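MGS-M5 (Unidentified, PDB 4Q3N) probably catalyses the NAD-dependent interconversion of L-lactate and pyruvate, acting as a four-subunit L-lactate dehydrogenase built on a Rossmann fold. Local coordinates at residues Gly64-Cys69 and Lys105-Ser110; Leu148-Leu153 and His169-Gly174; Asn248-Leu253 and Pro274-Lys279; Val262-Asp267 and Gln297-Ala302. One frame throughout, in Å; residues are numbered along the deposited sequence. Where two conformers were deposited one is given.

Contact 1. Residues Gly64-Cys69 and Lys105-Ser110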
loop_
_atom_site.group_PDB
_atom_site.type_symbol
_atom_site.label_atom_id
_atom_site.label_comp_id
_atom_site.label_asym_id
_atom_site.label_seq_id
_atom_site.Cartn_x
_atom_site.Cartn_y
_atom_site.Cartn_z
ATOM N N GLY A 64 9.935 17.356 19.349
ATOM C CA GLY A 64 10.384 18.724 19.090
ATOM C C GLY A 64 9.749 19.739 20.014
ATOM O O GLY A 64 9.267 19.362 21.082
ATOM N N ASP A 65 9.723 21.002 19.580
ATOM C CA ASP A 65 9.245 22.123 20.387
ATOM C C ASP A 65 8.262 22.893 19.518
ATOM O O ASP A 65 8.105 22.574 18.367
ATOM C CB ASP A 65 10.387 23.064 20.813
ATOM C CG ASP A 65 11.585 22.322 21.388
ATOM O OD1 ASP A 65 11.450 21.719 22.479
ATOM O OD2 ASP A 65 12.672 22.357 20.754
ATOM N N TYR A 66 7.678 23.964 20.030
ATOM C CA TYR A 66 6.666 24.666 19.266
ATOM C C TYR A 66 7.242 25.301 18.003
ATOM O O TYR A 66 6.546 25.395 16.993
ATOM C CB TYR A 66 5.971 25.726 20.153
ATOM C CG TYR A 66 4.893 25.065 20.981
ATOM C CD1 TYR A 66 3.736 24.594 20.377
ATOM C CD2 TYR A 66 5.055 24.860 22.353
ATOM C CE1 TYR A 66 2.752 23.964 21.114
ATOM C CE2 TYR A 66 4.064 24.242 23.111
ATOM C CZ TYR A 66 2.911 23.805 22.479
ATOM O OH TYR A 66 1.927 23.166 23.176
ATOM N N LYS A 67 8.511 25.708 18.050
ATOM C CA LYS A 67 9.133 26.273 16.860
ATOM C C LYS A 67 9.118 25.304 15.673
ATOM O O LYS A 67 9.131 25.743 14.516
ATOM C CB LYS A 67 10.564 26.749 17.158
ATOM C CG LYS A 67 11.580 25.650 17.467
ATOM C CD LYS A 67 12.977 26.267 17.725
ATOM C CE LYS A 67 14.024 25.207 18.106
ATOM N NZ LYS A 67 14.186 24.140 17.061
ATOM N N ASP A 68 9.076 24.001 15.924
ATOM C CA ASP A 68 8.938 23.063 14.790
ATOM C C ASP A 68 7.618 23.132 14.045
ATOM O O ASP A 68 7.486 22.516 12.992
ATOM C CB ASP A 68 9.146 21.615 15.262
ATOM C CG ASP A 68 10.551 21.397 15.742
ATOM O OD1 ASP A 68 11.489 21.616 14.937
ATOM O OD2 ASP A 68 10.722 21.107 16.946
ATOM N N CYS A 69 6.651 23.877 14.572
ATOM C CA CYS A 69 5.363 24.017 13.916
ATOM C C CYS A 69 5.453 24.945 12.722
ATOM O O CYS A 69 4.532 24.995 11.907
ATOM C CB CYS A 69 4.300 24.559 14.881
ATOM S SG CYS A 69 3.840 23.343 16.134
ATOM N N LYS A 105 -1.877 29.330 21.154
ATOM C CA LYS A 105 -1.024 30.524 21.164
ATOM C C LYS A 105 0.434 30.161 20.903
ATOM O O LYS A 105 1.128 30.845 20.165
ATOM C CB LYS A 105 -1.112 31.267 22.510
ATOM C CG LYS A 105 -2.497 31.865 22.813
ATOM C CD LYS A 105 -3.211 32.501 21.602
ATOM C CE LYS A 105 -4.223 33.553 22.061
ATOM N NZ LYS A 105 -5.163 34.010 21.006
ATOM N N ASN A 106 0.911 29.101 21.550
ATOM C CA ASN A 106 2.281 28.636 21.333
ATOM C C ASN A 106 2.492 28.182 19.875
ATOM O O ASN A 106 3.562 28.446 19.272
ATOM C CB ASN A 106 2.608 27.492 22.306
ATOM C CG ASN A 106 2.861 28.024 23.737
ATOM O OD1 ASN A 106 3.374 29.100 23.870
ATOM N ND2 ASN A 106 2.473 27.295 24.763
ATOM N N ILE A 107 1.499 27.496 19.305
ATOM C CA ILE A 107 1.609 27.089 17.889
ATOM C C ILE A 107 1.698 28.326 16.996
ATOM O O ILE A 107 2.567 28.412 16.114
ATOM C CB ILE A 107 0.411 26.236 17.431
ATOM C CG1 ILE A 107 0.375 24.873 18.146
ATOM C CG2 ILE A 107 0.456 26.005 15.864
ATOM C CD1 ILE A 107 -0.959 24.186 17.966
ATOM N N MET A 108 0.814 29.308 17.238
ATOM C CA MET A 108 0.780 30.474 16.354
ATOM C C MET A 108 2.039 31.314 16.482
ATOM O O MET A 108 2.451 31.916 15.492
ATOM C CB MET A 108 -0.464 31.341 16.602
ATOM C CG MET A 108 -1.784 30.560 16.429
ATOM S SD MET A 108 -1.910 29.639 14.849
ATOM C CE MET A 108 -1.894 31.039 13.730
ATOM N N SER A 109 2.659 31.347 17.669
ATOM C CA SER A 109 3.908 32.084 17.907
ATOM C C SER A 109 5.026 31.611 16.982
ATOM O O SER A 109 5.968 32.348 16.704
ATOM C CB SER A 109 4.375 31.935 19.377
ATOM O OG SER A 109 4.883 30.625 19.653
ATOM N N SER A 110 4.942 30.354 16.533
ATOM C CA SER A 110 6.025 29.814 15.734
ATOM C C SER A 110 6.053 30.399 14.311
ATOM O O SER A 110 7.039 30.239 13.606
ATOM C CB SER A 110 5.905 28.287 15.633
ATOM O OG SER A 110 4.827 27.937 14.794
HETATM O O HOH W 1 1.767 24.268 25.670
#
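N106 sets its CB over one face of the Y66 ring, 3.4 Å from the ring centroid and only 3° off the normal, a well-centred CH-pi contact. With CG anti to its own carbonyl carbon (chi1 -76°), N106 carries its amide over the CE2 side of the ring, the two planes 39° apart. A water then joins the two polar ends, accepting a hydrogen bond from N106 ND2 at 3.2 Å and hydrogen-bonding to Y66 OH. One residue on, I107 meets both ends of the 3-10 turn 66-69: its CG1 lies 3.9 Å from Y66 CE1, and its CG2 branch faces CB of C69. I107 and C69 both also rest on V75 of strand 74-77, which continues this apolar layer into the sheet. S110 completes the contact with its CB 3.3 Å from Y66 O and its OG 3.4 Å from C69 CB. That hydroxyl turns back to give a 2.7 Å bond from S110 OG to I107 O, in the carbonyl plane; S110 N binds the same oxygen, and F112 N bonds to OG, so its rotation is fixed. No direct hydrogen bond crosses between the segments. The turn after strand 60-63 thus packs on the C-terminal part of helix 89-109, beside the parallel sheet of the Rossmann-type NAD-binding domain.

Contact 2. Residues Leu148-Leu153 and His169-Gly174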
loop_
_atom_site.group_PDB
_atom_site.type_symbol
_atom_site.label_atom_id
_atom_site.label_comp_id
_atom_site.label_asym_id
_atom_site.label_seq_id
_atom_site.Cartn_x
_atom_site.Cartn_y
_atom_site.Cartn_z
ATOM N N LEU A 148 -15.199 9.116 13.878
ATOM C CA LEU A 148 -15.110 7.785 14.505
ATOM C C LEU A 148 -16.494 7.196 14.809
ATOM O O LEU A 148 -16.716 5.983 14.649
ATOM C CB LEU A 148 -14.279 7.862 15.808
ATOM C CG LEU A 148 -14.245 6.607 16.703
ATOM C CD1 LEU A 148 -13.598 5.361 15.977
ATOM C CD2 LEU A 148 -13.593 6.907 18.043
ATOM N N ASP A 149 -17.417 8.019 15.293
ATOM C CA ASP A 149 -18.773 7.525 15.525
ATOM C C ASP A 149 -19.334 6.945 14.212
ATOM O O ASP A 149 -20.038 5.949 14.204
ATOM C CB ASP A 149 -19.704 8.640 16.042
ATOM C CG ASP A 149 -19.119 9.364 17.263
ATOM O OD1 ASP A 149 -19.282 8.852 18.354
ATOM O OD2 ASP A 149 -18.386 10.359 17.101
ATOM N N THR A 150 -19.036 7.623 13.133
ATOM C CA THR A 150 -19.481 7.211 11.792
ATOM C C THR A 150 -18.841 5.856 11.374
ATOM O O THR A 150 -19.534 4.946 10.871
ATOM C CB THR A 150 -19.152 8.309 10.762
ATOM O OG1 THR A 150 -20.004 9.463 11.032
ATOM C CG2 THR A 150 -19.404 7.791 9.300
ATOM N N ALA A 151 -17.548 5.697 11.635
ATOM C CA ALA A 151 -16.900 4.409 11.381
ATOM C C ALA A 151 -17.516 3.307 12.228
ATOM O O ALA A 151 -17.609 2.174 11.797
ATOM C CB ALA A 151 -15.382 4.483 11.659
ATOM N N ARG A 152 -17.888 3.619 13.469
ATOM C CA ARG A 152 -18.547 2.647 14.314
ATOM C C ARG A 152 -19.891 2.239 13.734
ATOM O O ARG A 152 -20.271 1.075 13.743
ATOM C CB ARG A 152 -18.752 3.228 15.742
ATOM C CG ARG A 152 -17.429 3.412 16.488
ATOM C CD ARG A 152 -17.642 4.038 17.899
ATOM N NE ARG A 152 -16.436 3.907 18.722
ATOM C CZ ARG A 152 -16.048 4.844 19.574
ATOM N NH1 ARG A 152 -16.746 6.000 19.711
ATOM N NH2 ARG A 152 -14.967 4.642 20.266
ATOM N N LEU A 153 -20.661 3.235 13.329
ATOM C CA LEU A 153 -21.955 2.989 12.676
ATOM C C LEU A 153 -21.808 2.058 11.448
ATOM O O LEU A 153 -22.558 1.095 11.287
ATOM C CB LEU A 153 -22.560 4.312 12.194
ATOM C CG LEU A 153 -23.851 4.257 11.371
ATOM C CD1 LEU A 153 -25.007 3.783 12.269
ATOM C CD2 LEU A 153 -24.187 5.625 10.799
ATOM N N HIS A 169 -22.658 3.721 3.494
ATOM C CA HIS A 169 -22.478 5.172 3.427
ATOM C C HIS A 169 -23.554 5.852 4.251
ATOM O O HIS A 169 -24.642 6.120 3.744
ATOM C CB HIS A 169 -22.555 5.673 2.013
ATOM C CG HIS A 169 -21.652 4.924 1.091
ATOM N ND1 HIS A 169 -20.291 4.836 1.309
ATOM C CD2 HIS A 169 -21.910 4.217 -0.037
ATOM C CE1 HIS A 169 -19.743 4.132 0.333
ATOM N NE2 HIS A 169 -20.703 3.731 -0.482
ATOM N N ALA A 170 -23.232 6.132 5.504
ATOM C CA ALA A 170 -24.180 6.666 6.462
ATOM C C ALA A 170 -23.336 7.446 7.472
ATOM O O ALA A 170 -22.157 7.091 7.655
ATOM C CB ALA A 170 -24.954 5.526 7.152
ATOM N N TYR A 171 -23.920 8.490 8.077
ATOM C CA TYR A 171 -23.208 9.418 8.965
ATOM C C TYR A 171 -23.846 9.435 10.346
ATOM O O TYR A 171 -25.085 9.318 10.481
ATOM C CB TYR A 171 -23.218 10.863 8.445
ATOM C CG TYR A 171 -22.614 11.085 7.054
ATOM C CD1 TYR A 171 -21.342 10.620 6.720
ATOM C CD2 TYR A 171 -23.331 11.752 6.085
ATOM C CE1 TYR A 171 -20.812 10.816 5.433
ATOM C CE2 TYR A 171 -22.816 11.964 4.789
ATOM C CZ TYR A 171 -21.554 11.495 4.481
ATOM O OH TYR A 171 -21.080 11.698 3.212
ATOM N N ILE A 172 -22.997 9.613 11.346
ATOM C CA ILE A 172 -23.405 10.158 12.632
ATOM C C ILE A 172 -23.142 11.650 12.589
ATOM O O ILE A 172 -22.049 12.050 12.160
ATOM C CB ILE A 172 -22.609 9.542 13.789
ATOM C CG1 ILE A 172 -22.813 8.032 13.786
ATOM C CG2 ILE A 172 -23.004 10.222 15.166
ATOM C CD1 ILE A 172 -24.257 7.579 14.327
ATOM N N LEU A 173 -24.138 12.451 12.977
ATOM C CA LEU A 173 -24.031 13.903 12.981
ATOM C C LEU A 173 -24.178 14.474 14.376
ATOM O O LEU A 173 -24.727 13.822 15.299
ATOM C CB LEU A 173 -25.103 14.561 12.090
ATOM C CG LEU A 173 -25.038 14.013 10.635
ATOM C CD1 LEU A 173 -26.152 14.625 9.818
ATOM C CD2 LEU A 173 -23.698 14.320 10.028
ATOM N N GLY A 174 -23.804 15.748 14.491
ATOM C CA GLY A 174 -24.070 16.475 15.734
ATOM C C GLY A 174 -22.883 16.463 16.679
ATOM O O GLY A 174 -21.711 16.353 16.256
#
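T150 OG1 accepts the backbone N-H of I172 at 3.0 Å (T150 OG1 to I172 N), a fairly straight bond of 162° and the one hydrogen bond between residues 148-153 and 169-174. The methyl branch points at the neighbouring backbone, T150 CG2 lying 3.3 Å from A170 O and coming up to the edge of the Y171 ring. I172 packs beside it: CG1 presses on the helix backbone 3.5 Å from D149 O, while CG2 touches D149 CB at 3.8 Å. One turn later L153, whose CG stands opposite its backbone N (chi1 175°), extends CD2 between two neighbours, 3.7 Å from A170 CB and 4.0 Å from I172 CD1. In the next shell T146 ties into both partners of the threonine bond: its O pairs with T150 OG1 and its OG1 with I172 O. With a valine in place of T150, the buried N-H of I172 and the carbonyl of T146 would probably both be left without the hydroxyl they share. D149 turns its carboxylate from the strand to H176, bonding ND1 through OD2. Farther out, V216 and I212 of helix 206-227 cover I172 and L153, and V182 packs against both. The helix-on-strand layer belongs to the alpha/beta C-terminal domain, and its D149-H176 link is consistent with the Asp-His pair of the lactate/malate dehydrogenase family.

Contact 3. Residues Asn248-Leu253 and Pro274-Lys279. With ACT (acetate ion), chain F.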
loop_
_atom_site.group_PDB
_atom_site.type_symbol
_atom_site.label_atom_id
_atom_site.label_comp_id
_atom_site.label_asym_id
_atom_site.label_seq_id
_atom_site.Cartn_x
_atom_site.Cartn_y
_atom_site.Cartn_z
ATOM N N ASN A 248 -4.873 15.656 -0.951
ATOM C CA ASN A 248 -5.685 16.645 -1.668
ATOM C C ASN A 248 -6.939 16.006 -2.317
ATOM O O ASN A 248 -7.207 16.188 -3.534
ATOM C CB ASN A 248 -4.829 17.325 -2.768
ATOM C CG ASN A 248 -5.508 18.534 -3.357
ATOM O OD1 ASN A 248 -6.300 19.176 -2.659
ATOM N ND2 ASN A 248 -5.174 18.895 -4.648
ATOM N N GLU A 249 -7.689 15.246 -1.539
ATOM C CA GLU A 249 -8.638 14.282 -2.124
ATOM C C GLU A 249 -9.982 14.902 -2.501
ATOM O O GLU A 249 -10.627 14.366 -3.364
ATOM C CB GLU A 249 -8.895 13.110 -1.140
ATOM C CG GLU A 249 -7.701 12.190 -1.003
ATOM C CD GLU A 249 -7.948 11.028 -0.056
ATOM O OE1 GLU A 249 -8.914 11.077 0.761
ATOM O OE2 GLU A 249 -7.134 10.084 -0.115
ATOM N N ASN A 250 -10.404 15.996 -1.832
ATOM C CA ASN A 250 -11.804 16.470 -1.924
ATOM C C ASN A 250 -12.718 15.308 -1.513
ATOM O O ASN A 250 -13.663 14.903 -2.231
ATOM C CB ASN A 250 -12.122 16.997 -3.342
ATOM C CG ASN A 250 -11.486 18.366 -3.606
ATOM O OD1 ASN A 250 -11.639 19.288 -2.816
ATOM N ND2 ASN A 250 -10.758 18.485 -4.692
ATOM N N ARG A 251 -12.391 14.782 -0.339
ATOM C CA ARG A 251 -13.062 13.647 0.293
ATOM C C ARG A 251 -14.152 14.165 1.233
ATOM O O ARG A 251 -13.936 15.136 1.939
ATOM C CB ARG A 251 -12.061 12.843 1.081
ATOM C CG ARG A 251 -12.548 11.444 1.519
ATOM C CD ARG A 251 -12.550 10.489 0.302
ATOM N NE ARG A 251 -12.996 9.172 0.734
ATOM C CZ ARG A 251 -12.742 8.032 0.096
ATOM N NH1 ARG A 251 -12.029 8.044 -1.016
ATOM N NH2 ARG A 251 -13.185 6.872 0.599
ATOM N N ILE A 252 -15.294 13.503 1.270
ATOM C CA ILE A 252 -16.367 13.896 2.197
ATOM C C ILE A 252 -16.250 13.050 3.452
ATOM O O ILE A 252 -16.349 11.807 3.383
ATOM C CB ILE A 252 -17.756 13.699 1.586
ATOM C CG1 ILE A 252 -17.860 14.537 0.305
ATOM C CG2 ILE A 252 -18.849 14.080 2.634
ATOM C CD1 ILE A 252 -19.066 14.202 -0.551
ATOM N N LEU A 253 -15.991 13.725 4.565
ATOM C CA LEU A 253 -15.930 13.097 5.904
ATOM C C LEU A 253 -16.694 13.912 6.937
ATOM O O LEU A 253 -16.672 15.131 6.905
ATOM C CB LEU A 253 -14.480 12.980 6.415
ATOM C CG LEU A 253 -13.571 12.082 5.552
ATOM C CD1 LEU A 253 -12.143 12.300 5.948
ATOM C CD2 LEU A 253 -13.935 10.554 5.667
ATOM N N PRO A 274 -20.904 16.481 7.586
ATOM C CA PRO A 274 -20.065 16.009 6.474
ATOM C C PRO A 274 -19.407 17.209 5.768
ATOM O O PRO A 274 -20.053 18.211 5.495
ATOM C CB PRO A 274 -21.057 15.284 5.558
ATOM C CG PRO A 274 -22.391 15.941 5.820
ATOM C CD PRO A 274 -22.350 16.390 7.297
ATOM N N ALA A 275 -18.125 17.106 5.483
ATOM C CA ALA A 275 -17.437 18.223 4.866
ATOM C C ALA A 275 -16.430 17.717 3.847
ATOM O O ALA A 275 -15.917 16.605 3.963
ATOM C CB ALA A 275 -16.734 19.110 5.967
ATOM N N VAL A 276 -16.157 18.558 2.853
ATOM C CA VAL A 276 -15.207 18.241 1.812
ATOM C C VAL A 276 -13.819 18.711 2.241
ATOM O O VAL A 276 -13.598 19.920 2.421
ATOM C CB VAL A 276 -15.602 18.919 0.458
ATOM C CG1 VAL A 276 -14.579 18.526 -0.633
ATOM C CG2 VAL A 276 -16.996 18.504 0.048
ATOM N N LEU A 277 -12.884 17.771 2.357
ATOM C CA LEU A 277 -11.491 18.072 2.749
ATOM C C LEU A 277 -10.512 17.967 1.575
ATOM O O LEU A 277 -10.539 16.988 0.822
ATOM C CB LEU A 277 -11.027 17.110 3.829
ATOM C CG LEU A 277 -11.661 17.353 5.207
ATOM C CD1 LEU A 277 -11.343 16.175 6.145
ATOM C CD2 LEU A 277 -11.037 18.633 5.774
ATOM N N ASN A 278 -9.614 18.934 1.458
ATOM C CA ASN A 278 -8.565 18.841 0.453
ATOM C C ASN A 278 -7.326 19.534 1.063
ATOM O O ASN A 278 -7.298 19.794 2.264
ATOM C CB ASN A 278 -9.037 19.460 -0.891
ATOM C CG ASN A 278 -9.283 20.956 -0.804
ATOM O OD1 ASN A 278 -8.657 21.634 -0.013
ATOM N ND2 ASN A 278 -10.202 21.484 -1.645
ATOM N N LYS A 279 -6.316 19.842 0.266
ATOM C CA LYS A 279 -5.026 20.303 0.803
ATOM C C LYS A 279 -5.141 21.646 1.494
ATOM O O LYS A 279 -4.275 22.050 2.276
ATOM C CB LYS A 279 -3.987 20.439 -0.323
ATOM C CG LYS A 279 -4.260 21.575 -1.287
ATOM C CD LYS A 279 -3.189 21.580 -2.395
ATOM C CE LYS A 279 -3.586 22.528 -3.510
ATOM N NZ LYS A 279 -3.574 23.954 -3.025
HETATM C C ACT F . -11.287 15.501 -7.441
HETATM O O ACT F . -11.936 15.263 -8.518
HETATM O OXT ACT F . -11.125 16.704 -7.052
HETATM C CH3 ACT F . -10.684 14.386 -6.634
#
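N250 OD1 lies close to the N278 amide plane (11° out of it), 2.9 Å from N278 ND2, while the N250 amide stands 79° from that plane; N278 OD1 accepts from D280 N. On its other branch N250 ND2 donates to OXT of an acetate, probably from the crystallisation liquor, at 3.0 Å. The N248 amide also lies beside N278, and the K279 side chain runs alongside that of N248. These asparagines lie at the open end of an antiparallel beta hairpin, strands 251-258 and 270-278, away from its connecting loop; N250 and R251 both face L277 in a G1 beta bulge. N248 itself leaves helix 232-246 through a Schellman motif. Its CG lies anti to the backbone N (chi1 -169°), which brings OD1 within 3.0 Å of K279 N for a hydrogen bond; ND2 is held by E29 of another subunit. Were an alanine here, K279 N would probably lose its acceptor and E29 of that subunit its donor. At the bulge R251 and L277 exchange two backbone bonds, and L253 and A275 do so two residues on. R251 sends its guanidinium away to a salt bridge with D164 of a further subunit. I252 and V276, a non-hydrogen-bonded pair, share one sheet face, with I252 CG2 3.9 Å from P274 CB and I252 CG1 4.1 Å from V276 CG2. Across the other face the side chains of L253 and L277 cross at about a right angle, CD1 of L253 meeting CD1 of L277 at 4.0 Å.

Contact 4. Residues Val262-Asp267 and Gln297-Ala302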
loop_
_atom_site.group_PDB
_atom_site.type_symbol
_atom_site.label_atom_id
_atom_site.label_comp_id
_atom_site.label_asym_id
_atom_site.label_seq_id
_atom_site.Cartn_x
_atom_site.Cartn_y
_atom_site.Cartn_z
ATOM N N VAL A 262 -24.830 27.059 7.369
ATOM C CA VAL A 262 -25.078 26.022 6.371
ATOM C C VAL A 262 -26.328 25.237 6.747
ATOM O O VAL A 262 -27.246 25.148 5.937
ATOM C CB VAL A 262 -23.899 25.069 6.176
ATOM C CG1 VAL A 262 -24.336 23.934 5.225
ATOM C CG2 VAL A 262 -22.697 25.826 5.582
ATOM N N TYR A 263 -26.393 24.714 7.979
ATOM C CA TYR A 263 -27.607 24.064 8.459
ATOM C C TYR A 263 -28.428 25.098 9.243
ATOM O O TYR A 263 -27.902 26.173 9.622
ATOM C CB TYR A 263 -27.245 22.808 9.306
ATOM C CG TYR A 263 -26.765 21.625 8.474
ATOM C CD1 TYR A 263 -25.457 21.583 7.959
ATOM C CD2 TYR A 263 -27.625 20.554 8.177
ATOM C CE1 TYR A 263 -25.016 20.518 7.176
ATOM C CE2 TYR A 263 -27.188 19.459 7.410
ATOM C CZ TYR A 263 -25.886 19.453 6.893
ATOM O OH TYR A 263 -25.443 18.389 6.122
ATOM N N ASP A 264 -29.710 24.864 9.494
ATOM C CA ASP A 264 -30.386 25.994 10.148
ATOM C C ASP A 264 -30.276 25.984 11.680
ATOM O O ASP A 264 -30.876 26.804 12.343
ATOM C CB ASP A 264 -31.847 26.112 9.707
ATOM C CG ASP A 264 -32.560 24.826 9.764
ATOM O OD1 ASP A 264 -32.282 24.064 10.709
ATOM O OD2 ASP A 264 -33.382 24.574 8.861
ATOM N N CYS A 265 -29.451 25.113 12.226
ATOM C CA CYS A 265 -29.115 25.193 13.637
ATOM C C CYS A 265 -28.193 26.389 13.911
ATOM O O CYS A 265 -27.806 27.083 12.972
ATOM C CB CYS A 265 -28.460 23.897 14.082
ATOM S SG CYS A 265 -26.906 23.560 13.247
ATOM N N GLU A 266 -27.854 26.608 15.188
ATOM C CA GLU A 266 -26.923 27.657 15.615
ATOM C C GLU A 266 -25.775 27.832 14.627
ATOM O O GLU A 266 -25.144 26.848 14.236
ATOM C CB GLU A 266 -26.357 27.329 17.009
ATOM C CG GLU A 266 -25.877 28.525 17.795
ATOM C CD GLU A 266 -27.038 29.365 18.360
ATOM O OE1 GLU A 266 -27.658 28.979 19.374
ATOM O OE2 GLU A 266 -27.342 30.407 17.763
ATOM N N ASP A 267 -25.507 29.070 14.234
ATOM C CA ASP A 267 -24.426 29.346 13.299
ATOM C C ASP A 267 -23.062 29.278 13.985
ATOM O O ASP A 267 -22.096 28.766 13.416
ATOM C CB ASP A 267 -24.639 30.722 12.668
ATOM C CG ASP A 267 -25.757 30.719 11.640
ATOM O OD1 ASP A 267 -26.383 29.659 11.425
ATOM O OD2 ASP A 267 -26.006 31.778 11.037
ATOM N N GLN A 297 -33.027 17.085 15.944
ATOM C CA GLN A 297 -31.923 16.530 16.719
ATOM C C GLN A 297 -30.665 17.365 16.504
ATOM O O GLN A 297 -29.876 17.545 17.431
ATOM C CB GLN A 297 -31.674 15.059 16.358
ATOM C CG GLN A 297 -32.818 14.082 16.775
ATOM C CD GLN A 297 -32.517 12.688 16.260
ATOM O OE1 GLN A 297 -32.397 12.467 15.044
ATOM N NE2 GLN A 297 -32.283 11.768 17.172
ATOM N N LEU A 298 -30.459 17.881 15.289
ATOM C CA LEU A 298 -29.272 18.708 15.027
ATOM C C LEU A 298 -29.376 20.034 15.819
ATOM O O LEU A 298 -28.413 20.486 16.475
ATOM C CB LEU A 298 -29.107 18.963 13.499
ATOM C CG LEU A 298 -27.815 19.741 13.200
ATOM C CD1 LEU A 298 -26.583 18.928 13.585
ATOM C CD2 LEU A 298 -27.748 20.242 11.728
ATOM N N ASN A 299 -30.559 20.629 15.798
ATOM C CA ASN A 299 -30.823 21.831 16.597
ATOM C C ASN A 299 -30.550 21.584 18.098
ATOM O O ASN A 299 -29.918 22.394 18.771
ATOM C CB ASN A 299 -32.268 22.317 16.405
ATOM C CG ASN A 299 -32.540 22.926 14.993
ATOM O OD1 ASN A 299 -31.650 23.389 14.299
ATOM N ND2 ASN A 299 -33.800 22.920 14.597
ATOM N N ASN A 300 -30.993 20.446 18.609
ATOM C CA ASN A 300 -30.805 20.141 20.015
ATOM C C ASN A 300 -29.305 20.073 20.318
ATOM O O ASN A 300 -28.809 20.640 21.280
ATOM C CB ASN A 300 -31.484 18.823 20.373
ATOM C CG ASN A 300 -31.087 18.312 21.759
ATOM O OD1 ASN A 300 -31.308 18.989 22.760
ATOM N ND2 ASN A 300 -30.500 17.108 21.815
ATOM N N SER A 301 -28.591 19.376 19.459
ATOM C CA SER A 301 -27.180 19.149 19.617
ATOM C C SER A 301 -26.424 20.499 19.553
ATOM O O SER A 301 -25.534 20.779 20.352
ATOM C CB SER A 301 -26.745 18.185 18.506
ATOM O OG SER A 301 -25.661 17.433 18.895
ATOM N N ALA A 302 -26.793 21.333 18.589
ATOM C CA ALA A 302 -26.162 22.645 18.449
ATOM C C ALA A 302 -26.473 23.543 19.651
ATOM O O ALA A 302 -25.633 24.338 20.095
ATOM C CB ALA A 302 -26.617 23.323 17.165
HETATM O O HOH W 2 -29.626 25.388 17.037
#
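C265 CB is wedged between two residues of the helix, 3.2 Å from N299 OD1 and 3.6 Å from A302 CB. The next bond turns SG between its backbone N and carbonyl carbon (chi1 63°) and into the apolar side of the contact, where the sulfur ends 3.7 Å from L298 CD2. SG thus reaches the leucine while CB and CA remain against N299, whose OD1 is also 3.2 Å from C265 CA. In this way the loop joining strands 251-258 and 270-278 is laid along the C-terminal helix 292-311 of the alpha/beta domain, with I271 of the second strand touching both L298 and A302. The loop backbone is tied to the helix through a water, which accepts from E266 N at 2.8 Å and gives a weak, long bond to N299 O. D264 directs OD1 to N295 ND2, one turn earlier on the same helix. L298 CD2 serves a second neighbour besides the sulfur: it touches Y263 CB at 3.6 Å and meets the Y263 ring obliquely, the two side chains crossing at about a right angle. Past that ring, Y263 OH bonds to V286 O and L288 N.

In the fold
Contact 1 closes before the others open and stands apart in the NAD-binding domain, its centre about 33 Å from that of contact 2 on the opposite side of the chain's centre. Contact 2 closes next, before contacts 3 and 4 open; these three share the alpha/beta C-terminal domain and touch one another. The centres of contacts 2 and 3 are about 16 Å apart: Y171 packs on I252 and P274, and L173 on P274, while G174 lies against S301 and L298 of contact 4. Contacts 3 and 4 alternate along the chain, because the loop of contact 4 connects the two hairpin strands of contact 3; P274 meets Y263 between them. Contacts 2 and 3 both reach the third subunit, so this core also carries part of the tetramer interface.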